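Local structure of CalS11 (Micromonospora echinospora, 3TOS) at residues Q52-Y63 and R82-R91; T181-D191 and Y206-E217. The protein binds S-adenosyl-L-homocysteine and is a calicheamicin methyltransferase, probably an O-methyltransferase. All coordinates share one frame; numbering follows the deposited sequence.

Contact 1. Residues Q52-Y63 and R82-R91. With SAH (S-adenosyl-L-homocysteine), chain O; EDO (1,2-ethanediol), chain R.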
# COMPACT_ATOMS: atom_id res chain seq x y z
N GLN B 52 -0.09 30.73 16.78
CA GLN B 52 0.61 29.97 17.85
C GLN B 52 0.20 28.51 17.88
O GLN B 52 1.03 27.63 18.15
CB GLN B 52 0.41 30.66 19.24
CG GLN B 52 1.04 32.09 19.29
CD GLN B 52 2.56 32.07 19.14
OE1 GLN B 52 3.20 31.01 19.21
NE2 GLN B 52 3.13 33.21 18.90
N MSE B 53 -1.06 28.22 17.65
CA MSE B 53 -1.51 26.83 17.50
C MSE B 53 -0.71 26.11 16.42
O MSE B 53 -0.33 24.96 16.55
CB MSE B 53 -3.03 26.77 17.20
CG MSE B 53 -3.55 25.33 16.82
SE MSE B 53 -3.44 24.12 18.32
CE MSE B 53 -5.13 24.60 19.12
N THR B 54 -0.48 26.82 15.31
CA THR B 54 0.23 26.24 14.18
C THR B 54 1.66 25.84 14.63
O THR B 54 2.17 24.76 14.31
CB THR B 54 0.32 27.25 12.99
OG1 THR B 54 -1.00 27.56 12.57
CG2 THR B 54 1.02 26.60 11.81
N ASP B 55 2.30 26.71 15.40
CA ASP B 55 3.64 26.41 15.95
C ASP B 55 3.61 25.14 16.80
O ASP B 55 4.47 24.28 16.63
CB ASP B 55 4.15 27.61 16.76
CG ASP B 55 5.47 27.33 17.41
OD1 ASP B 55 6.48 27.44 16.67
OD2 ASP B 55 5.54 26.93 18.61
N LEU B 56 2.59 25.02 17.64
CA LEU B 56 2.42 23.87 18.50
C LEU B 56 2.26 22.58 17.69
O LEU B 56 2.94 21.60 17.95
CB LEU B 56 1.26 24.11 19.49
CG LEU B 56 1.01 22.98 20.50
CD1 LEU B 56 0.24 23.60 21.66
CD2 LEU B 56 0.24 21.80 19.89
N LEU B 57 1.42 22.61 16.67
CA LEU B 57 1.18 21.45 15.87
C LEU B 57 2.46 21.09 15.10
O LEU B 57 2.74 19.92 14.83
CB LEU B 57 0.01 21.69 14.91
CG LEU B 57 -1.36 21.88 15.58
CD1 LEU B 57 -2.35 22.32 14.53
CD2 LEU B 57 -1.78 20.57 16.26
N SER B 58 3.24 22.11 14.65
CA SER B 58 4.50 21.83 13.93
C SER B 58 5.53 21.18 14.86
O SER B 58 6.20 20.20 14.45
CB SER B 58 5.10 23.10 13.33
OG SER B 58 4.26 23.51 12.26
N MSE B 59 5.65 21.65 16.10
CA MSE B 59 6.56 21.00 17.05
C MSE B 59 6.15 19.55 17.31
O MSE B 59 7.03 18.66 17.42
CB MSE B 59 6.66 21.78 18.36
CG MSE B 59 7.25 23.19 18.23
SE MSE B 59 8.96 23.31 17.29
CE MSE B 59 8.33 23.89 15.54
N ASP B 60 4.84 19.32 17.41
CA ASP B 60 4.33 17.98 17.59
C ASP B 60 4.66 17.09 16.38
O ASP B 60 5.02 15.92 16.56
CB ASP B 60 2.80 18.01 17.83
CG ASP B 60 2.21 16.65 17.90
OD1 ASP B 60 2.44 15.99 18.91
OD2 ASP B 60 1.46 16.24 16.99
N ALA B 61 4.57 17.65 15.17
CA ALA B 61 4.87 16.87 13.96
C ALA B 61 6.37 16.50 13.94
O ALA B 61 6.71 15.35 13.60
CB ALA B 61 4.53 17.69 12.71
N LEU B 62 7.25 17.43 14.31
CA LEU B 62 8.69 17.09 14.35
C LEU B 62 8.98 16.04 15.42
O LEU B 62 9.70 15.04 15.16
CB LEU B 62 9.56 18.32 14.63
CG LEU B 62 9.47 19.41 13.54
CD1 LEU B 62 10.31 20.60 14.03
CD2 LEU B 62 10.04 18.95 12.14
N TYR B 63 8.37 16.20 16.60
CA TYR B 63 8.61 15.26 17.68
C TYR B 63 8.14 13.86 17.29
O TYR B 63 8.80 12.85 17.51
CB TYR B 63 7.91 15.73 18.96
CG TYR B 63 8.37 15.08 20.28
CD1 TYR B 63 8.92 13.78 20.32
CD2 TYR B 63 8.38 15.79 21.44
CE1 TYR B 63 9.34 13.22 21.48
CE2 TYR B 63 8.84 15.22 22.61
CZ TYR B 63 9.24 13.94 22.65
OH TYR B 63 9.68 13.43 23.86
N ARG B 82 9.07 29.11 24.56
CA ARG B 82 7.87 28.55 23.92
C ARG B 82 8.02 27.09 23.50
O ARG B 82 7.16 26.24 23.80
CB ARG B 82 7.59 29.35 22.64
CG ARG B 82 6.38 28.76 21.87
CD ARG B 82 5.93 29.61 20.65
NE ARG B 82 7.05 29.83 19.72
CZ ARG B 82 6.93 30.31 18.48
NH1 ARG B 82 5.72 30.58 17.97
NH2 ARG B 82 8.02 30.44 17.71
N HIS B 83 9.07 26.81 22.74
CA HIS B 83 9.25 25.45 22.23
C HIS B 83 9.65 24.45 23.32
O HIS B 83 9.28 23.29 23.23
CB HIS B 83 10.29 25.44 21.11
CG HIS B 83 9.82 26.12 19.86
ND1 HIS B 83 10.70 26.65 18.96
CD2 HIS B 83 8.57 26.33 19.35
CE1 HIS B 83 10.02 27.18 17.95
NE2 HIS B 83 8.73 26.98 18.16
N LEU B 84 10.40 24.89 24.35
CA LEU B 84 10.83 23.94 25.40
C LEU B 84 9.63 23.49 26.21
O LEU B 84 9.52 22.32 26.55
CB LEU B 84 11.86 24.57 26.35
CG LEU B 84 13.18 25.04 25.71
CD1 LEU B 84 14.23 25.49 26.73
CD2 LEU B 84 13.75 24.02 24.71
N GLY B 85 8.70 24.43 26.47
CA GLY B 85 7.42 24.13 27.15
C GLY B 85 6.71 23.09 26.33
O GLY B 85 6.22 22.08 26.87
N THR B 86 6.59 23.35 25.03
CA THR B 86 5.89 22.43 24.14
C THR B 86 6.50 21.00 24.19
O THR B 86 5.80 20.02 24.36
CB THR B 86 5.91 22.95 22.70
OG1 THR B 86 5.39 24.30 22.72
CG2 THR B 86 5.02 22.04 21.84
N PHE B 87 7.83 20.93 24.00
CA PHE B 87 8.53 19.64 24.09
C PHE B 87 8.36 18.94 25.44
O PHE B 87 8.21 17.72 25.47
CB PHE B 87 10.01 19.80 23.78
CG PHE B 87 10.29 20.21 22.35
CD1 PHE B 87 9.55 19.71 21.31
CD2 PHE B 87 11.27 21.16 22.07
CE1 PHE B 87 9.83 20.15 19.93
CE2 PHE B 87 11.55 21.60 20.78
CZ PHE B 87 10.84 21.09 19.68
N ALA B 88 8.40 19.71 26.56
CA ALA B 88 8.23 19.09 27.85
C ALA B 88 6.87 18.40 27.99
O ALA B 88 6.78 17.28 28.56
CB ALA B 88 8.39 20.14 28.96
N ALA B 89 5.81 19.04 27.48
CA ALA B 89 4.48 18.47 27.56
C ALA B 89 4.37 17.28 26.61
O ALA B 89 3.79 16.25 26.95
CB ALA B 89 3.40 19.54 27.24
N LEU B 90 4.88 17.43 25.39
CA LEU B 90 4.81 16.34 24.43
C LEU B 90 5.60 15.11 24.87
O LEU B 90 5.21 13.99 24.56
CB LEU B 90 5.31 16.82 23.04
CG LEU B 90 4.47 17.90 22.32
CD1 LEU B 90 5.22 18.39 21.07
CD2 LEU B 90 3.09 17.36 21.97
N ARG B 91 6.72 15.32 25.54
CA ARG B 91 7.49 14.19 26.05
C ARG B 91 6.67 13.41 27.08
O ARG B 91 6.76 12.17 27.17
CB ARG B 91 8.83 14.69 26.63
CG ARG B 91 9.72 13.61 27.22
CD ARG B 91 11.01 14.17 27.79
NE ARG B 91 10.73 15.11 28.90
CZ ARG B 91 11.67 15.88 29.47
NH1 ARG B 91 12.95 15.79 29.08
NH2 ARG B 91 11.31 16.73 30.46
N SAH O . 12.63 29.68 19.94
CA SAH O . 12.11 30.98 20.48
CB SAH O . 12.59 32.18 19.70
CG SAH O . 14.12 32.38 19.81
SD SAH O . 14.54 34.04 19.32
C SAH O . 10.59 30.89 20.39
O SAH O . 9.87 31.85 20.82
OXT SAH O . 10.02 29.86 20.01
C5' SAH O . 16.28 33.90 18.88
C4' SAH O . 17.22 33.51 20.08
O4' SAH O . 18.50 33.15 19.56
C3' SAH O . 17.44 34.75 20.97
O3' SAH O . 16.92 34.50 22.30
C2' SAH O . 18.95 34.93 20.91
O2' SAH O . 19.55 35.39 22.14
C1' SAH O . 19.44 33.52 20.53
N9 SAH O . 20.78 33.54 19.90
C8 SAH O . 21.15 34.11 18.72
N7 SAH O . 22.49 33.94 18.61
C5 SAH O . 22.97 33.29 19.69
C6 SAH O . 24.29 32.83 20.13
N6 SAH O . 25.39 33.11 19.38
N1 SAH O . 24.35 32.18 21.31
C2 SAH O . 23.23 31.92 22.06
N3 SAH O . 21.99 32.37 21.76
C4 SAH O . 21.84 33.01 20.54
C1 EDO R . 7.40 26.97 13.73
O1 EDO R . 6.30 27.71 14.21
C2 EDO R . 8.09 27.91 12.71
O2 EDO R . 8.36 29.22 13.26
O HOH W 1 4.30 25.66 20.50
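Asp-55 meets both Arg-82 and His-83, one over a face and one at an edge. Its CG lies anti to the backbone N (chi1 176°), which carries the carboxylate out to helix 82-94. There OD1 takes the NE2 proton of His-83 through its syn lone pair, 2.7 Å from OD1 to NE2, with ring and carboxylate nearly coplanar. The same carboxylate is stacked on one face of the Arg-82 guanidinium, the two planes only 3° apart. Asp-55 OD2 and Arg-82 NE, 3.5 Å apart, therefore form a salt bridge that is purely electrostatic, because the oxygen stands well off the plane in which the N-H bonds are directed.

The guanidinium makes its hydrogen bonds near its own plane instead. Arg-82 NH1 gives a proton to Gln-52 OE1 at 2.8 Å, while NE and NH2 both turn to OXT of S-adenosyl-L-homocysteine. Arg-82 is extended to CD and then bends, and together the amide, the carboxylate and the ligand fix its rotation.

In this Rossmann-like methyltransferase fold, helix 82-94 follows the first strand, 72-76, and brings Arg-82 and His-83 to the cofactor pocket; segments 52-63 and 82-91 cross at -53°. The His-83 ring is sandwiched: the selenium of Met-59, a selenomethionine here, stands 3.7 Å from its centroid over one face, and the ligand's OXT lies over the other. ND1 is hydrogen-bonded to Glu-75, so bonds at both nitrogens hold the ring's rotation.

Farther along, Met-59 SE also reaches Phe-87 CZ obliquely at 3.8 Å, a Met-aromatic contact. Leu-90 CB packs against Tyr-63 CD2 at 3.6 Å, and the Tyr-63 hydroxyl passes Arg-91 CB to bond Glu-95. Between the helices, a water donates to both Asp-55 OD2 and Thr-86 OG1.

Contact 2. Residues T181-D191 and Y206-E217. With NA (sodium ion), chain Q; SAH (S-adenosyl-L-homocysteine), chain O; GLU (glutamic acid), chain P.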
# COMPACT_ATOMS: atom_id res chain seq x y z
N THR B 181 26.01 11.55 23.93
CA THR B 181 24.93 12.23 23.20
C THR B 181 24.65 11.60 21.81
O THR B 181 25.58 11.35 21.00
CB THR B 181 25.28 13.72 22.96
OG1 THR B 181 25.40 14.36 24.24
CG2 THR B 181 24.24 14.43 22.07
N VAL B 182 23.38 11.30 21.57
CA VAL B 182 22.88 11.18 20.21
C VAL B 182 21.84 12.31 20.07
O VAL B 182 21.16 12.61 21.03
CB VAL B 182 22.22 9.79 19.93
CG1 VAL B 182 21.70 9.75 18.49
CG2 VAL B 182 23.21 8.65 20.16
N ILE B 183 21.78 13.00 18.94
CA ILE B 183 20.79 14.11 18.75
C ILE B 183 19.70 13.60 17.90
O ILE B 183 19.90 13.29 16.71
CB ILE B 183 21.45 15.35 18.11
CG1 ILE B 183 22.55 15.86 19.06
CG2 ILE B 183 20.34 16.49 17.79
CD1 ILE B 183 23.47 16.93 18.46
N ALA B 184 18.50 13.47 18.47
CA ALA B 184 17.33 13.07 17.68
C ALA B 184 16.70 14.23 16.89
O ALA B 184 16.31 14.05 15.73
CB ALA B 184 16.29 12.42 18.56
N LEU B 185 16.63 15.39 17.53
CA LEU B 185 15.99 16.56 16.92
C LEU B 185 16.82 17.79 17.30
O LEU B 185 17.07 18.04 18.48
CB LEU B 185 14.51 16.70 17.39
CG LEU B 185 13.76 17.99 17.02
CD1 LEU B 185 13.68 18.15 15.49
CD2 LEU B 185 12.38 17.95 17.67
N ALA B 186 17.29 18.52 16.30
CA ALA B 186 18.09 19.74 16.48
C ALA B 186 17.29 20.86 15.86
O ALA B 186 17.06 20.87 14.63
CB ALA B 186 19.43 19.63 15.79
N TYR B 187 16.74 21.75 16.73
CA TYR B 187 15.90 22.86 16.29
C TYR B 187 16.69 24.16 16.25
O TYR B 187 17.01 24.74 17.29
CB TYR B 187 14.63 22.97 17.17
CG TYR B 187 13.59 23.80 16.45
CD1 TYR B 187 13.55 25.21 16.57
CD2 TYR B 187 12.66 23.21 15.58
CE1 TYR B 187 12.66 25.98 15.82
CE2 TYR B 187 11.75 23.96 14.86
CZ TYR B 187 11.76 25.33 14.97
OH TYR B 187 10.86 26.08 14.23
N PHE B 188 16.99 24.64 15.05
CA PHE B 188 17.74 25.88 14.91
C PHE B 188 16.83 27.09 14.86
O PHE B 188 16.07 27.29 13.90
CB PHE B 188 18.54 25.82 13.59
CG PHE B 188 19.76 24.97 13.70
CD1 PHE B 188 19.68 23.56 13.59
CD2 PHE B 188 20.99 25.55 13.91
CE1 PHE B 188 20.83 22.75 13.71
CE2 PHE B 188 22.13 24.78 14.02
CZ PHE B 188 22.07 23.34 13.90
N ASP B 189 16.97 27.94 15.85
CA ASP B 189 16.20 29.18 15.92
C ASP B 189 17.05 30.33 16.44
O ASP B 189 16.61 31.15 17.29
CB ASP B 189 14.95 29.02 16.80
CG ASP B 189 13.90 30.07 16.53
OD1 ASP B 189 14.10 30.89 15.62
OD2 ASP B 189 12.86 30.07 17.24
N LEU B 190 18.27 30.44 15.91
CA LEU B 190 19.18 31.52 16.33
C LEU B 190 19.12 32.70 15.42
O LEU B 190 19.66 33.77 15.79
CB LEU B 190 20.65 31.01 16.30
CG LEU B 190 20.98 29.77 17.12
CD1 LEU B 190 22.24 29.11 16.51
CD2 LEU B 190 21.30 30.23 18.56
N ASP B 191 18.54 32.53 14.22
CA ASP B 191 18.44 33.60 13.18
C ASP B 191 19.73 33.95 12.45
O ASP B 191 19.71 34.20 11.26
CB ASP B 191 17.79 34.90 13.73
CG ASP B 191 16.38 34.64 14.24
OD1 ASP B 191 15.60 33.99 13.50
OD2 ASP B 191 16.06 35.04 15.40
N TYR B 206 27.06 13.71 16.02
CA TYR B 206 26.12 13.14 17.01
C TYR B 206 24.77 12.84 16.40
O TYR B 206 23.87 12.37 17.08
CB TYR B 206 25.96 14.10 18.22
CG TYR B 206 27.30 14.34 18.85
CD1 TYR B 206 27.78 13.47 19.85
CD2 TYR B 206 28.11 15.42 18.46
CE1 TYR B 206 29.05 13.67 20.42
CE2 TYR B 206 29.35 15.60 19.02
CZ TYR B 206 29.82 14.75 20.00
OH TYR B 206 31.08 14.94 20.54
N LEU B 207 24.63 13.05 15.09
CA LEU B 207 23.37 12.77 14.37
C LEU B 207 23.39 11.32 13.88
O LEU B 207 24.46 10.78 13.55
CB LEU B 207 23.26 13.68 13.15
CG LEU B 207 23.16 15.18 13.49
CD1 LEU B 207 23.37 16.08 12.23
CD2 LEU B 207 21.80 15.48 14.16
N THR B 208 22.23 10.68 13.81
CA THR B 208 22.13 9.41 13.10
C THR B 208 21.29 9.56 11.83
O THR B 208 20.67 10.61 11.64
CB THR B 208 21.60 8.25 14.04
OG1 THR B 208 21.75 7.00 13.36
CG2 THR B 208 20.14 8.41 14.34
N LYS B 209 21.30 8.58 10.94
CA LYS B 209 20.36 8.65 9.81
C LYS B 209 18.96 8.60 10.41
O LYS B 209 18.63 7.66 11.17
CB LYS B 209 20.54 7.53 8.82
CG LYS B 209 21.85 7.57 8.18
CD LYS B 209 21.82 6.48 7.04
CE LYS B 209 23.14 6.12 6.49
NZ LYS B 209 22.89 5.30 5.29
N GLY B 210 18.13 9.60 10.06
CA GLY B 210 16.80 9.66 10.64
C GLY B 210 16.67 10.79 11.67
O GLY B 210 15.56 11.20 12.00
N SER B 211 17.81 11.26 12.22
CA SER B 211 17.74 12.49 13.03
C SER B 211 17.12 13.63 12.23
O SER B 211 17.33 13.75 11.03
CB SER B 211 19.12 12.93 13.53
OG SER B 211 19.65 11.96 14.45
N ILE B 212 16.36 14.48 12.90
CA ILE B 212 15.79 15.60 12.17
C ILE B 212 16.55 16.88 12.50
O ILE B 212 16.81 17.15 13.69
CB ILE B 212 14.27 15.82 12.56
CG1 ILE B 212 13.48 14.56 12.21
CG2 ILE B 212 13.71 17.19 11.93
CD1 ILE B 212 13.34 14.34 10.74
N VAL B 213 16.85 17.66 11.47
CA VAL B 213 17.45 18.98 11.62
C VAL B 213 16.45 19.99 11.07
O VAL B 213 16.07 19.91 9.90
CB VAL B 213 18.80 19.08 10.89
CG1 VAL B 213 19.38 20.51 11.04
CG2 VAL B 213 19.74 18.00 11.49
N ALA B 214 15.97 20.88 11.95
CA ALA B 214 14.94 21.86 11.56
C ALA B 214 15.41 23.30 11.71
O ALA B 214 16.24 23.60 12.56
CB ALA B 214 13.67 21.63 12.38
N PHE B 215 14.88 24.17 10.84
CA PHE B 215 15.28 25.58 10.80
C PHE B 215 14.04 26.43 10.85
O PHE B 215 13.06 26.17 10.13
CB PHE B 215 16.01 25.90 9.49
CG PHE B 215 17.33 25.18 9.35
CD1 PHE B 215 17.39 23.99 8.62
CD2 PHE B 215 18.48 25.67 9.98
CE1 PHE B 215 18.58 23.33 8.48
CE2 PHE B 215 19.70 25.01 9.84
CZ PHE B 215 19.75 23.82 9.13
N ASP B 216 14.09 27.47 11.67
CA ASP B 216 12.93 28.35 11.89
C ASP B 216 12.80 29.45 10.84
O ASP B 216 11.71 29.94 10.63
CB ASP B 216 12.99 28.97 13.32
CG ASP B 216 11.67 29.51 13.78
OD1 ASP B 216 11.47 30.73 13.73
OD2 ASP B 216 10.85 28.70 14.27
N GLU B 217 13.92 29.80 10.19
CA GLU B 217 13.92 30.97 9.23
C GLU B 217 14.79 30.71 7.98
O GLU B 217 15.35 31.66 7.44
CB GLU B 217 14.37 32.27 9.93
CG GLU B 217 13.47 32.67 11.14
CD GLU B 217 12.10 33.19 10.74
OE1 GLU B 217 11.84 33.22 9.54
OE2 GLU B 217 11.29 33.57 11.62
NA NA Q . 9.58 31.28 11.61
N SAH O . 12.63 29.68 19.94
CA SAH O . 12.11 30.98 20.48
CB SAH O . 12.59 32.18 19.70
CG SAH O . 14.12 32.38 19.81
SD SAH O . 14.54 34.04 19.32
C SAH O . 10.59 30.89 20.39
O SAH O . 9.87 31.85 20.82
OXT SAH O . 10.02 29.86 20.01
C5' SAH O . 16.28 33.90 18.88
C4' SAH O . 17.22 33.51 20.08
O4' SAH O . 18.50 33.15 19.56
C3' SAH O . 17.44 34.75 20.97
O3' SAH O . 16.92 34.50 22.30
C2' SAH O . 18.95 34.93 20.91
O2' SAH O . 19.55 35.39 22.14
C1' SAH O . 19.44 33.52 20.53
N9 SAH O . 20.78 33.54 19.90
C8 SAH O . 21.15 34.11 18.72
N7 SAH O . 22.49 33.94 18.61
C5 SAH O . 22.97 33.29 19.69
C6 SAH O . 24.29 32.83 20.13
N6 SAH O . 25.39 33.11 19.38
N1 SAH O . 24.35 32.18 21.31
C2 SAH O . 23.23 31.92 22.06
N3 SAH O . 21.99 32.37 21.76
C4 SAH O . 21.84 33.01 20.54
N GLU P . 11.71 33.25 14.33
CA GLU P . 10.80 34.03 15.24
C GLU P . 9.35 33.82 14.79
O GLU P . 9.11 33.09 13.82
CB GLU P . 11.14 35.55 15.23
CG GLU P . 10.98 36.19 13.82
CD GLU P . 11.39 37.67 13.77
OE1 GLU P . 11.40 38.35 14.82
OE2 GLU P . 11.60 38.16 12.65
OXT GLU P . 8.39 34.39 15.35
O HOH W 2 10.61 31.05 16.51
O HOH W 3 6.68 31.24 10.82
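Backbone bonds join Leu-185 to Phe-188 in parallel register with Ile-212 to Phe-215. Ala-186 N donates to Ile-212 O at 3.0 Å and Ala-214 N to Ala-186 O at 2.9 Å; Phe-188 N and Asp-216 N continue the series. At the other end Ser-211, which closes the type II turn begun at Thr-208, donates through OG to Ile-183 O and accepts there from Thr-208 N.

Among apolar groups, the Phe-188 and Phe-215 rings lie side by side, slid apart with planes at 29°, and Phe-188 CE1 touches Val-213 CG1. On the other face Tyr-187 CD2 rests on Ala-214 CB. These are neighbouring strands of the Rossmann-like sheet, linked through helix 193-203 as a beta-alpha-beta crossover, and the polar groups gather at their C-terminal ends.

There Tyr-187 OH donates to the anti lone pair of Asp-216 OD2 at 2.6 Å, holding that carboxylate while its OD1 accepts from the bound glutamate N at 2.6 Å and binds sodium at 2.9 Å. Asp-216 O and Glu-217 OE2 also bind the metal, and Asn-220 holds Glu-217 OE1. Asp-189 OD2 accepts from S-adenosyl-L-homocysteine N, and one water donates to both Asp-189 OD2 and Asp-216 OD1.

Contacts 1 and 2 lie with their centres about 15 Å apart and meet at the ring of Tyr-187, against which helix 50-65 and helix 82-94 both pack. Met-59 CE approaches Tyr-187 CE2 at 3.5 Å, and His-83 CE1 comes within 3.6 Å of Tyr-187 CE1, the two rings edge-to-face. Leu-62 CD1 adds a touch on Ala-214 CB at 3.9 Å, so helix 50-65 covers this face of both strands. The two contacts share S-adenosyl-L-homocysteine: contact 1 grips its carboxylate, contact 2 its amino group. Contact 2 supplies Asp-189, Asp-216 and Glu-217 to the glutamate site, which Trp-223 helps complete; nearest atoms of the Arg-82 side chain and the glutamate are about 5 Å apart.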